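Side-chain contacts in aeromonas extracellular serine protease (PDB 3WQB), which cleaves peptide bonds after paired basic residues, one of them lysine, as a calcium-binding, kexin-like secreted serine protease that probably acts as a virulence factor: residues P86-N91 against V294-P299; N276-A281 against D360-L365; L486-I491 against E576-Q581. The protein carries 1 engineered substitution. All coordinates share one frame; numbering follows the deposited sequence.

Interaction 1 (P86-N91 against V294-P299). With CA (calcium ion), chain E; CA (calcium ion), chain C.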
loop_
_atom_site.group_PDB
_atom_site.type_symbol
_atom_site.label_atom_id
_atom_site.label_comp_id
_atom_site.label_asym_id
_atom_site.label_seq_id
_atom_site.Cartn_x
_atom_site.Cartn_y
_atom_site.Cartn_z
ATOM N N PRO A 86 -2.206 -26.829 -9.677
ATOM C CA PRO A 86 -1.144 -27.538 -10.399
ATOM C C PRO A 86 0.006 -26.639 -10.856
ATOM O O PRO A 86 1.134 -27.125 -11.051
ATOM C CB PRO A 86 -1.871 -28.146 -11.613
ATOM C CG PRO A 86 -3.157 -27.414 -11.723
ATOM C CD PRO A 86 -3.519 -26.978 -10.331
ATOM N N ASP A 87 -0.259 -25.339 -10.980
ATOM C CA ASP A 87 0.775 -24.401 -11.409
ATOM C C ASP A 87 1.354 -23.593 -10.252
ATOM O O ASP A 87 2.088 -22.637 -10.484
ATOM C CB ASP A 87 0.261 -23.487 -12.536
ATOM C CG ASP A 87 1.318 -23.229 -13.607
ATOM O OD1 ASP A 87 2.309 -24.000 -13.689
ATOM O OD2 ASP A 87 1.154 -22.266 -14.393
ATOM N N LEU A 88 1.036 -23.995 -9.016
ATOM C CA LEU A 88 1.608 -23.372 -7.810
ATOM C C LEU A 88 2.254 -24.351 -6.835
ATOM O O LEU A 88 3.214 -24.000 -6.148
ATOM C CB LEU A 88 0.558 -22.551 -7.047
ATOM C CG LEU A 88 -0.046 -21.360 -7.794
ATOM C CD1 LEU A 88 -1.231 -20.796 -7.026
ATOM C CD2 LEU A 88 0.999 -20.269 -8.044
ATOM N N ALA A 89 1.721 -25.570 -6.775
ATOM C CA ALA A 89 2.062 -26.526 -5.722
ATOM C C ALA A 89 3.554 -26.761 -5.560
ATOM O O ALA A 89 4.055 -26.797 -4.436
ATOM C CB ALA A 89 1.334 -27.852 -5.955
ATOM N N ASP A 90 4.266 -26.905 -6.680
ATOM C CA ASP A 90 5.710 -27.169 -6.619
ATOM C C ASP A 90 6.488 -26.055 -5.925
ATOM O O ASP A 90 7.600 -26.284 -5.436
ATOM C CB ASP A 90 6.302 -27.385 -8.015
ATOM C CG ASP A 90 5.894 -28.701 -8.645
ATOM O OD1 ASP A 90 5.334 -29.572 -7.944
ATOM O OD2 ASP A 90 6.150 -28.860 -9.862
ATOM N N ASN A 91 5.913 -24.854 -5.902
ATOM C CA ASN A 91 6.561 -23.703 -5.279
ATOM C C ASN A 91 6.052 -23.367 -3.885
ATOM O O ASN A 91 6.485 -22.389 -3.286
ATOM C CB ASN A 91 6.475 -22.480 -6.202
ATOM C CG ASN A 91 7.450 -22.571 -7.368
ATOM O OD1 ASN A 91 8.401 -23.373 -7.339
ATOM N ND2 ASN A 91 7.227 -21.769 -8.397
ATOM N N VAL A 294 -2.979 -12.034 -16.693
ATOM C CA VAL A 294 -3.223 -13.466 -16.849
ATOM C C VAL A 294 -2.417 -14.220 -15.796
ATOM O O VAL A 294 -1.196 -14.065 -15.694
ATOM C CB VAL A 294 -2.882 -13.950 -18.272
ATOM C CG1 VAL A 294 -2.958 -15.478 -18.357
ATOM C CG2 VAL A 294 -3.827 -13.285 -19.276
ATOM N N THR A 295 -3.111 -15.027 -15.000
ATOM C CA THR A 295 -2.500 -15.637 -13.829
ATOM C C THR A 295 -3.261 -16.891 -13.387
ATOM O O THR A 295 -4.227 -17.305 -14.033
ATOM C CB THR A 295 -2.428 -14.606 -12.668
ATOM O OG1 THR A 295 -1.650 -15.140 -11.590
ATOM C CG2 THR A 295 -3.817 -14.215 -12.173
ATOM N N THR A 296 -2.817 -17.482 -12.287
ATOM C CA THR A 296 -3.462 -18.637 -11.702
ATOM C C THR A 296 -4.753 -18.257 -10.981
ATOM O O THR A 296 -4.781 -17.341 -10.155
ATOM C CB THR A 296 -2.516 -19.329 -10.712
ATOM O OG1 THR A 296 -1.978 -18.354 -9.810
ATOM C CG2 THR A 296 -1.352 -19.989 -11.443
ATOM N N ASP A 297 -5.817 -18.992 -11.287
ATOM C CA ASP A 297 -7.116 -18.829 -10.656
ATOM C C ASP A 297 -7.319 -19.923 -9.619
ATOM O O ASP A 297 -6.542 -20.876 -9.563
ATOM C CB ASP A 297 -8.196 -18.955 -11.732
ATOM C CG ASP A 297 -9.539 -18.431 -11.277
ATOM O OD1 ASP A 297 -9.560 -17.383 -10.593
ATOM O OD2 ASP A 297 -10.567 -19.069 -11.595
ATOM N N LEU A 298 -8.357 -19.795 -8.794
ATOM C CA LEU A 298 -8.795 -20.957 -8.026
ATOM C C LEU A 298 -9.104 -22.097 -9.000
ATOM O O LEU A 298 -9.738 -21.868 -10.033
ATOM C CB LEU A 298 -10.023 -20.646 -7.181
ATOM C CG LEU A 298 -9.881 -19.545 -6.131
ATOM C CD1 LEU A 298 -11.158 -19.421 -5.314
ATOM C CD2 LEU A 298 -8.699 -19.811 -5.225
ATOM N N PRO A 299 -8.629 -23.321 -8.699
ATOM C CA PRO A 299 -8.795 -24.398 -9.685
ATOM C C PRO A 299 -10.253 -24.809 -9.908
ATOM O O PRO A 299 -11.066 -24.758 -8.983
ATOM C CB PRO A 299 -7.988 -25.558 -9.093
ATOM C CG PRO A 299 -7.777 -25.226 -7.654
ATOM C CD PRO A 299 -7.847 -23.747 -7.522
HETATM CA CA CA E . -11.419 -21.339 -11.686
HETATM CA CA CA C . 3.270 -22.884 -15.609
#
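Asp-87 meets Thr-296 through the aliphatic root of its side chain: CB of Asp-87 lies 4.0 Å from the methyl CG2 of Thr-296, an apolar touch. Beyond CB the side chain serves a metal. Both carboxylate oxygens bind one calcium ion, OD1 of Asp-87 at 2.4 Å and OD2 of Asp-87 at 2.5 Å, a bidentate grip that fixes the rotation of the group. Asn-29, Asn-128 and the main-chain oxygens of Val-126, Ile-130 and Thr-132 complete the shell, an arrangement that resembles the strong calcium site of subtilisins.

Leu-88 follows and contributes more of the packing than Asp-87. With its CG beside the backbone N (chi1 -62°), the isopropyl end reaches Thr-296 tip to tip. The Leu-88 methyl CD1 is 3.8 Å from OG1 of Thr-296, while Leu-88 CG is 4.1 Å from the Thr-296 methyl CG2, placing the threonine fork against the leucine fork. The hydroxyl finds its polar partner in Thr-117 of helix 115-124, the helix that starts at His-115, predicted to belong to the charge relay. Leu-88 touches Thr-117 as well, which puts the contact beside the helix in this subtilisin-like domain.

After Leu-88 the chain curls into the 3-10 segment 89-91, where Asn-91 N donates to Leu-88 O at 2.8 Å. Across the contact, strand 293-296 ends at Thr-296, and the next two residues bind a second calcium ion, Asp-297 through OD2 at 2.4 Å and Leu-298 through its main-chain oxygen. The two calcium ions are 15.3 Å apart.

Interaction 2 (N276-A281 against D360-L365)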
loop_
_atom_site.group_PDB
_atom_site.type_symbol
_atom_site.label_atom_id
_atom_site.label_comp_id
_atom_site.label_asym_id
_atom_site.label_seq_id
_atom_site.Cartn_x
_atom_site.Cartn_y
_atom_site.Cartn_z
ATOM N N ASN A 276 4.437 9.154 -1.486
ATOM C CA ASN A 276 4.970 7.923 -0.900
ATOM C C ASN A 276 5.020 6.726 -1.833
ATOM O O ASN A 276 5.458 5.665 -1.421
ATOM C CB ASN A 276 4.214 7.551 0.374
ATOM C CG ASN A 276 2.745 7.317 0.141
ATOM O OD1 ASN A 276 2.112 7.997 -0.669
ATOM N ND2 ASN A 276 2.177 6.383 0.892
ATOM N N ILE A 277 4.618 6.898 -3.088
ATOM C CA ILE A 277 4.831 5.857 -4.105
ATOM C C ILE A 277 6.336 5.723 -4.324
ATOM O O ILE A 277 7.039 6.726 -4.457
ATOM C CB ILE A 277 4.122 6.205 -5.435
ATOM C CG1 ILE A 277 2.608 6.357 -5.226
ATOM C CG2 ILE A 277 4.419 5.159 -6.519
ATOM C CD1 ILE A 277 1.895 5.126 -4.639
ATOM N N PHE A 278 6.830 4.488 -4.343
ATOM C CA PHE A 278 8.238 4.242 -4.620
ATOM C C PHE A 278 8.464 3.855 -6.080
ATOM O O PHE A 278 9.396 4.351 -6.723
ATOM C CB PHE A 278 8.801 3.170 -3.676
ATOM C CG PHE A 278 10.305 3.114 -3.656
ATOM C CD1 PHE A 278 11.019 4.007 -2.873
ATOM C CD2 PHE A 278 11.004 2.197 -4.440
ATOM C CE1 PHE A 278 12.412 3.983 -2.857
ATOM C CE2 PHE A 278 12.406 2.164 -4.424
ATOM C CZ PHE A 278 13.098 3.070 -3.641
ATOM N N LEU A 279 7.599 2.986 -6.606
ATOM C CA LEU A 279 7.705 2.487 -7.973
ATOM C C LEU A 279 6.317 2.268 -8.563
ATOM O O LEU A 279 5.327 2.071 -7.831
ATOM C CB LEU A 279 8.467 1.151 -8.008
ATOM C CG LEU A 279 9.948 1.138 -7.660
ATOM C CD1 LEU A 279 10.362 -0.260 -7.301
ATOM C CD2 LEU A 279 10.775 1.693 -8.817
ATOM N N SER A 280 6.275 2.272 -9.892
ATOM C CA SER A 280 5.143 1.793 -10.670
ATOM C C SER A 280 5.423 0.364 -11.127
ATOM O O SER A 280 6.543 0.033 -11.533
ATOM C CB SER A 280 4.972 2.690 -11.897
ATOM O OG SER A 280 3.921 2.254 -12.755
ATOM N N ALA A 281 4.410 -0.492 -11.061
ATOM C CA ALA A 281 4.526 -1.823 -11.623
ATOM C C ALA A 281 3.228 -2.211 -12.300
ATOM O O ALA A 281 2.221 -1.529 -12.162
ATOM C CB ALA A 281 4.959 -2.833 -10.541
ATOM N N ASP A 360 19.656 -1.566 -0.396
ATOM C CA ASP A 360 20.431 -1.675 -1.630
ATOM C C ASP A 360 19.531 -1.986 -2.817
ATOM O O ASP A 360 19.686 -1.393 -3.884
ATOM C CB ASP A 360 21.505 -2.765 -1.517
ATOM C CG ASP A 360 22.641 -2.377 -0.614
ATOM O OD1 ASP A 360 23.106 -1.229 -0.704
ATOM O OD2 ASP A 360 23.075 -3.254 0.161
ATOM N N LEU A 361 18.606 -2.928 -2.629
ATOM C CA LEU A 361 17.700 -3.311 -3.705
ATOM C C LEU A 361 16.763 -2.169 -4.096
ATOM O O LEU A 361 16.511 -1.943 -5.282
ATOM C CB LEU A 361 16.928 -4.571 -3.320
ATOM C CG LEU A 361 17.831 -5.776 -3.046
ATOM C CD1 LEU A 361 17.077 -6.811 -2.237
ATOM C CD2 LEU A 361 18.384 -6.366 -4.318
ATOM N N ARG A 362 16.268 -1.440 -3.096
ATOM C CA ARG A 362 15.493 -0.225 -3.358
ATOM C C ARG A 362 16.284 0.790 -4.182
ATOM O O ARG A 362 15.738 1.394 -5.114
ATOM C CB ARG A 362 15.044 0.438 -2.064
ATOM C CG ARG A 362 13.918 -0.258 -1.340
ATOM C CD ARG A 362 13.349 0.695 -0.313
ATOM N NE ARG A 362 12.275 0.062 0.437
ATOM C CZ ARG A 362 11.599 0.632 1.430
ATOM N NH1 ARG A 362 11.869 1.879 1.814
ATOM N NH2 ARG A 362 10.656 -0.065 2.050
ATOM N N ASP A 363 17.557 0.979 -3.830
ATOM C CA ASP A 363 18.417 1.922 -4.534
ATOM C C ASP A 363 18.559 1.522 -6.001
ATOM O O ASP A 363 18.457 2.357 -6.905
ATOM C CB ASP A 363 19.793 1.974 -3.864
ATOM C CG ASP A 363 20.674 3.074 -4.419
ATOM O OD1 ASP A 363 20.328 4.266 -4.245
ATOM O OD2 ASP A 363 21.721 2.743 -5.015
ATOM N N LEU A 364 18.770 0.230 -6.231
ATOM C CA LEU A 364 18.938 -0.280 -7.585
ATOM C C LEU A 364 17.654 -0.169 -8.402
ATOM O O LEU A 364 17.706 0.233 -9.553
ATOM C CB LEU A 364 19.437 -1.727 -7.547
ATOM C CG LEU A 364 20.872 -1.824 -7.032
ATOM C CD1 LEU A 364 21.168 -3.218 -6.530
ATOM C CD2 LEU A 364 21.856 -1.413 -8.109
ATOM N N LEU A 365 16.518 -0.532 -7.808
ATOM C CA LEU A 365 15.229 -0.385 -8.474
ATOM C C LEU A 365 14.919 1.069 -8.808
ATOM O O LEU A 365 14.443 1.375 -9.906
ATOM C CB LEU A 365 14.123 -0.995 -7.610
ATOM C CG LEU A 365 14.085 -2.527 -7.593
ATOM C CD1 LEU A 365 13.286 -3.048 -6.412
ATOM C CD2 LEU A 365 13.541 -3.075 -8.905
#
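Arg-362 runs from the helix past the ring of Phe-278, and each methylene can be placed against it. CB of Arg-362 sits at the far end of the ring, 3.6 Å from Phe-278 CZ. The first torsion, chi1 -74°, sends CG back beside the backbone N, and from there the chain is extended to NE. CG of Arg-362 stays near the same corner, at 4.1 Å from Phe-278 CZ. CD then rises over one face of the ring, offset toward its rim. At the tip the guanidinium plane is tilted 45° to the ring; CZ of Arg-362 is 5.6 Å from the centroid of the Phe-278 ring, so any cation-pi attraction here is weak. The firmer polar tie of this tip is with Phe-253, whose main-chain oxygen accepts a hydrogen bond from NH2 and whose ring forms a cation-pi pair with the guanidinium.

The fold behind this is the subtilisin-like parallel sheet: strand 277-282 is its outermost strand on one side within the chain, and helix 358-368 packs beside that strand. Helix 335-352 packs on the same helix, Leu-349 touching Leu-365.

Phe-278, with CG anti to its N (chi1 -165°), points its ring at the helix backbone as well. The oxygen of Arg-362 lies in the ring plane at the edge, 3.5 Å from Phe-278 CZ, a direction in which the ring hydrogens probably meet its partial negative charge.

One turn further along the helix, Leu-365 meets Leu-279, the next residue of the strand, their side chains crossing at about a right angle. CD1 of Leu-279 rests 3.8 Å from CB of Leu-365, and the other methyl, Leu-279 CD2, lies 3.8 Å from the main-chain oxygen of Leu-365.

Interaction 3 (L486-I491 against E576-Q581). With CA (calcium ion), chain D.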
loop_
_atom_site.group_PDB
_atom_site.type_symbol
_atom_site.label_atom_id
_atom_site.label_comp_id
_atom_site.label_asym_id
_atom_site.label_seq_id
_atom_site.Cartn_x
_atom_site.Cartn_y
_atom_site.Cartn_z
ATOM N N LEU A 486 -11.532 19.252 5.635
ATOM C CA LEU A 486 -10.174 18.759 5.398
ATOM C C LEU A 486 -9.714 18.657 3.944
ATOM O O LEU A 486 -8.569 18.987 3.658
ATOM C CB LEU A 486 -9.920 17.429 6.126
ATOM C CG LEU A 486 -9.779 17.530 7.648
ATOM C CD1 LEU A 486 -9.877 16.153 8.273
ATOM C CD2 LEU A 486 -8.480 18.224 8.050
ATOM N N PRO A 487 -10.596 18.213 3.018
ATOM C CA PRO A 487 -10.115 18.087 1.638
ATOM C C PRO A 487 -9.793 19.416 0.948
ATOM O O PRO A 487 -9.249 19.398 -0.140
ATOM C CB PRO A 487 -11.256 17.339 0.926
ATOM C CG PRO A 487 -11.930 16.595 2.034
ATOM C CD PRO A 487 -11.903 17.553 3.184
ATOM N N ASP A 488 -10.077 20.549 1.592
ATOM C CA ASP A 488 -9.621 21.837 1.070
ATOM C C ASP A 488 -8.110 22.010 1.155
ATOM O O ASP A 488 -7.560 22.908 0.526
ATOM C CB ASP A 488 -10.289 22.996 1.818
ATOM C CG ASP A 488 -11.745 23.189 1.433
ATOM O OD1 ASP A 488 -12.233 22.465 0.542
ATOM O OD2 ASP A 488 -12.393 24.075 2.036
ATOM N N LEU A 489 -7.443 21.168 1.939
ATOM C CA LEU A 489 -6.042 21.403 2.268
ATOM C C LEU A 489 -5.041 20.755 1.324
ATOM O O LEU A 489 -5.130 19.563 0.993
ATOM C CB LEU A 489 -5.751 21.009 3.720
ATOM C CG LEU A 489 -6.588 21.722 4.785
ATOM C CD1 LEU A 489 -6.214 21.179 6.132
ATOM C CD2 LEU A 489 -6.419 23.243 4.744
ATOM N N LEU A 490 -4.106 21.588 0.879
ATOM C CA LEU A 490 -2.923 21.182 0.140
ATOM C C LEU A 490 -1.745 21.246 1.110
ATOM O O LEU A 490 -1.460 22.309 1.683
ATOM C CB LEU A 490 -2.708 22.143 -1.039
ATOM C CG LEU A 490 -1.356 22.118 -1.752
ATOM C CD1 LEU A 490 -1.219 20.850 -2.562
ATOM C CD2 LEU A 490 -1.207 23.329 -2.651
ATOM N N ILE A 491 -1.073 20.114 1.309
ATOM C CA ILE A 491 0.068 20.035 2.228
ATOM C C ILE A 491 1.321 19.682 1.439
ATOM O O ILE A 491 1.363 18.661 0.746
ATOM C CB ILE A 491 -0.198 19.007 3.352
ATOM C CG1 ILE A 491 -1.505 19.339 4.081
ATOM C CG2 ILE A 491 0.997 18.909 4.318
ATOM C CD1 ILE A 491 -1.864 18.369 5.217
ATOM N N GLU A 576 -20.241 18.755 0.686
ATOM C CA GLU A 576 -19.178 19.297 1.514
ATOM C C GLU A 576 -19.358 20.801 1.575
ATOM O O GLU A 576 -19.155 21.499 0.576
ATOM C CB GLU A 576 -17.806 19.016 0.917
ATOM C CG GLU A 576 -17.349 17.584 0.897
ATOM C CD GLU A 576 -15.874 17.527 0.578
ATOM O OE1 GLU A 576 -15.066 17.830 1.480
ATOM O OE2 GLU A 576 -15.525 17.212 -0.579
ATOM N N ARG A 577 -19.729 21.290 2.748
ATOM C CA ARG A 577 -19.919 22.725 2.952
ATOM C C ARG A 577 -18.585 23.367 3.317
ATOM O O ARG A 577 -17.821 22.831 4.127
ATOM C CB ARG A 577 -20.951 22.970 4.051
ATOM C CG ARG A 577 -22.227 22.152 3.896
ATOM C CD ARG A 577 -23.303 22.913 3.136
ATOM N NE ARG A 577 -24.325 22.024 2.581
ATOM C CZ ARG A 577 -25.330 21.486 3.271
ATOM N NH1 ARG A 577 -25.474 21.737 4.568
ATOM N NH2 ARG A 577 -26.199 20.692 2.659
ATOM N N ASN A 578 -18.291 24.504 2.702
ATOM C CA ASN A 578 -17.055 25.223 3.004
ATOM C C ASN A 578 -16.889 25.535 4.493
ATOM O O ASN A 578 -17.866 25.793 5.194
ATOM C CB ASN A 578 -16.963 26.501 2.173
ATOM C CG ASN A 578 -15.589 27.136 2.228
ATOM O OD1 ASN A 578 -14.568 26.448 2.201
ATOM N ND2 ASN A 578 -15.556 28.454 2.319
ATOM N N ASN A 579 -15.653 25.486 4.984
ATOM C CA ASN A 579 -15.377 25.897 6.360
ATOM C C ASN A 579 -15.820 27.337 6.594
ATOM O O ASN A 579 -15.500 28.228 5.810
ATOM C CB ASN A 579 -13.895 25.730 6.719
ATOM C CG ASN A 579 -12.971 26.410 5.729
ATOM O OD1 ASN A 579 -12.942 26.058 4.552
ATOM N ND2 ASN A 579 -12.202 27.381 6.205
ATOM N N ARG A 580 -16.564 27.538 7.676
ATOM C CA ARG A 580 -17.055 28.854 8.060
ATOM C C ARG A 580 -15.967 29.703 8.736
ATOM O O ARG A 580 -16.001 30.936 8.679
ATOM C CB ARG A 580 -18.257 28.687 8.998
ATOM C CG ARG A 580 -18.915 29.984 9.427
ATOM C CD ARG A 580 -20.336 30.135 8.896
ATOM N NE ARG A 580 -20.959 31.362 9.399
ATOM C CZ ARG A 580 -21.428 31.529 10.638
ATOM N NH1 ARG A 580 -21.361 30.549 11.531
ATOM N NH2 ARG A 580 -21.969 32.690 10.987
ATOM N N GLN A 581 -15.017 29.033 9.383
ATOM C CA GLN A 581 -13.943 29.682 10.121
ATOM C C GLN A 581 -12.587 29.300 9.516
ATOM O O GLN A 581 -12.471 28.257 8.857
ATOM C CB GLN A 581 -13.975 29.248 11.595
ATOM C CG GLN A 581 -14.937 30.025 12.503
ATOM C CD GLN A 581 -16.403 29.651 12.327
ATOM O OE1 GLN A 581 -16.775 28.473 12.373
ATOM N NE2 GLN A 581 -17.248 30.659 12.148
HETATM CA CA CA D . -12.171 26.384 2.332
#
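Asp-488, Asn-578 and Asn-579 meet through a shared calcium ion, and metal coordination is the main interaction between the two segments. OD2 of Asp-488 binds the ion at 2.3 Å and OD1 of Asn-579 at 2.4 Å; Asn-578 is a further ligand, its side chain crossing that of Asp-488 at about a right angle. The 3.3 Å between Asp-488 OD2 and Asn-579 OD1 is therefore the spacing of two ligands on one ion. Asp-454, Asp-553 and the main-chain oxygen of Ala-555 complete the shell.

Hydrogen bonding steadies one ligand from behind. ND2 of Asn-579 donates to the main-chain oxygen of Gln-581 at 2.8 Å, almost straight at 173° and in the plane of the amide, although it approaches that oxygen from above its carbonyl plane. The chi1 of 53° sets the Asn-579 side chain between its own N and carbonyl carbon, with OD1 turned to the metal and ND2 to the following loop.

Charge and packing meet at the other end. OE1 of Glu-576 rests against the CG-CD side of the Pro-487 ring, 3.4 Å from CG of Pro-487 and 3.6 Å from its CD, the two side chains crossing at a slant. The two carboxylates stay apart, with 5.5 Å between Asp-488 OD1 and Glu-576 OE1, and each has its own arginine: Arg-559 bridges to Asp-488 OD1, Arg-232 to Glu-576 OE2. These bridges probably offset the like charges.

Strand 489-494 begins directly after Asp-488, so the ion joins the start of a strand to the loop before strand 583-595, forming the third calcium site of this protein, in its beta-rich P-domain, the C-terminal domain that kexin and furin relatives also carry.

In the fold
From the N terminus, the loop after strand 73-77 opens interaction 1, which closes some 200 residues later at the end of strand 293-296. Interaction 2 opens inside that span, on strand 277-282, and closes beyond it on helix 358-368, so the two cross along the chain. Their nearest atoms stay about 12 Å apart: one contact ties calcium-bearing loops, the other the edge of the central sheet to a helix. Interaction 3 follows in series and closes a loop of its own in the P-domain. It is about 48 Å from interaction 1, centre to centre, and on the opposite side of the chain's centre, while its nearest atoms come within about 10 Å of interaction 2.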